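Local coordinates for protein TetR family transcription regulator (Marinobacter aquaeolei, PDB 3PAS) that probably binds DNA at regulatory regions through a helix-turn-helix motif and controls transcription, as in other TetR family regulators, at residues 92-97 with 173-178. Numbering follows the deposited sequence.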
# COMPACT_ATOMS: atom_id res chain seq x y z
N LEU B 92 9.37 -6.28 13.61
CA LEU B 92 9.06 -5.23 12.62
C LEU B 92 7.74 -4.50 12.93
O LEU B 92 7.64 -3.28 12.82
CB LEU B 92 9.00 -5.80 11.24
CG LEU B 92 10.31 -6.14 10.50
CD1 LEU B 92 10.02 -6.99 9.25
CD2 LEU B 92 11.16 -4.96 10.19
N PHE B 93 6.75 -5.25 13.35
CA PHE B 93 5.46 -4.67 13.65
C PHE B 93 5.63 -3.74 14.86
O PHE B 93 5.10 -2.62 14.84
CB PHE B 93 4.45 -5.78 13.92
CG PHE B 93 3.02 -5.37 13.67
CD1 PHE B 93 2.42 -4.42 14.46
CD2 PHE B 93 2.25 -6.00 12.70
CE1 PHE B 93 1.12 -4.07 14.27
CE2 PHE B 93 0.98 -5.62 12.48
CZ PHE B 93 0.38 -4.67 13.28
N ARG B 94 6.41 -4.16 15.87
CA ARG B 94 6.65 -3.33 17.04
C ARG B 94 7.44 -2.08 16.70
O ARG B 94 7.16 -1.02 17.24
CB ARG B 94 7.39 -4.11 18.12
CG ARG B 94 6.52 -5.15 18.75
CD ARG B 94 7.28 -6.01 19.78
NE ARG B 94 6.32 -6.74 20.61
CZ ARG B 94 6.26 -6.71 21.94
NH1 ARG B 94 7.14 -6.04 22.69
NH2 ARG B 94 5.29 -7.40 22.53
N ILE B 95 8.42 -2.20 15.82
CA ILE B 95 9.18 -1.04 15.36
C ILE B 95 8.27 -0.04 14.67
O ILE B 95 8.36 1.16 14.95
CB ILE B 95 10.37 -1.42 14.44
CG1 ILE B 95 11.41 -2.24 15.22
CG2 ILE B 95 10.98 -0.14 13.77
CD1 ILE B 95 12.45 -2.98 14.29
N GLY B 96 7.37 -0.52 13.81
CA GLY B 96 6.41 0.34 13.11
C GLY B 96 5.52 1.09 14.08
O GLY B 96 5.22 2.27 13.89
N LEU B 97 5.06 0.39 15.13
CA LEU B 97 4.17 1.01 16.14
C LEU B 97 4.86 2.10 16.97
O LEU B 97 4.26 3.13 17.26
CB LEU B 97 3.56 -0.03 17.08
CG LEU B 97 2.53 -0.98 16.43
CD1 LEU B 97 2.15 -2.08 17.47
CD2 LEU B 97 1.28 -0.25 15.87
N GLY B 173 -3.40 -3.19 17.58
CA GLY B 173 -2.11 -3.90 17.51
C GLY B 173 -1.74 -4.66 18.79
O GLY B 173 -0.65 -4.46 19.34
N THR B 174 -2.61 -5.54 19.22
CA THR B 174 -2.32 -6.46 20.32
C THR B 174 -1.37 -7.57 19.87
O THR B 174 -1.28 -7.88 18.67
CB THR B 174 -3.56 -7.16 20.85
OG1 THR B 174 -4.11 -7.97 19.79
CG2 THR B 174 -4.64 -6.12 21.37
N ASP B 175 -0.68 -8.17 20.84
CA ASP B 175 0.23 -9.29 20.52
C ASP B 175 -0.52 -10.39 19.77
O ASP B 175 -0.02 -10.98 18.81
CB ASP B 175 0.85 -9.88 21.81
CG ASP B 175 1.92 -8.99 22.45
OD1 ASP B 175 2.74 -8.37 21.73
OD2 ASP B 175 1.97 -8.96 23.70
N GLU B 176 -1.73 -10.69 20.24
CA GLU B 176 -2.60 -11.67 19.62
C GLU B 176 -2.90 -11.36 18.16
O GLU B 176 -2.80 -12.26 17.29
CB GLU B 176 -3.96 -11.75 20.34
CG GLU B 176 -4.05 -12.77 21.47
CD GLU B 176 -5.49 -13.14 21.88
OE1 GLU B 176 -6.22 -12.30 22.42
OE2 GLU B 176 -5.87 -14.31 21.70
N HIS B 177 -3.34 -10.13 17.89
CA HIS B 177 -3.63 -9.69 16.53
C HIS B 177 -2.38 -9.70 15.64
O HIS B 177 -2.47 -10.06 14.48
CB HIS B 177 -4.28 -8.28 16.49
CG HIS B 177 -5.75 -8.28 16.80
ND1 HIS B 177 -6.47 -7.11 16.97
CD2 HIS B 177 -6.64 -9.29 16.96
CE1 HIS B 177 -7.73 -7.40 17.23
NE2 HIS B 177 -7.86 -8.72 17.24
N ILE B 178 -1.23 -9.31 16.18
CA ILE B 178 -0.00 -9.31 15.41
C ILE B 178 0.31 -10.75 14.99
O ILE B 178 0.67 -11.00 13.83
CB ILE B 178 1.18 -8.65 16.20
CG1 ILE B 178 0.97 -7.13 16.36
CG2 ILE B 178 2.45 -8.88 15.49
CD1 ILE B 178 1.84 -6.42 17.46
O HOH W 1 4.38 -8.54 19.52
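Asp175 OD1 is gripped twice: Arg94 NH2 donates to it at 2.8 Å in a salt bridge, and water 1 donates to it at 2.8 Å while accepting from Arg94 NE. The contact joins helix 81-98 to the start of helix 175-189 in the all-helical C-terminal domain of a TetR family regulator. Guanidinium and carboxylate lie almost coplanar, their planes 3° apart, and NH2 comes to the syn side of OD1 with a bent N-H...O angle of 145°. Arginine suits this exposed edge because its chain, extended from CG to NE, spans the gap between the helices and presents two N-H groups, one for the carboxylate and one for the water. Aspartate also places a negative charge in the first turn of its helix, where the helix dipole is likely to favour it; just before it, Thr174 is the N-cap, its OG1 accepting from His177 N at 3.0 Å.

Beneath the ion pair the packing is apolar. Phe93 swings CG anti to its own backbone N (chi1 -156°), which lays the ring under Ile178, while Leu162 and Val163 of helix 148-167 also touch it. Replacing Phe93 with alanine would probably leave Ile178 without its aromatic platform and open a gap between the helices. Leu97 CD1 approaches the ring edge. Over the ring centre sits Ile178 CG1, in a CH-pi contact 3.6 Å from the centroid of Phe93.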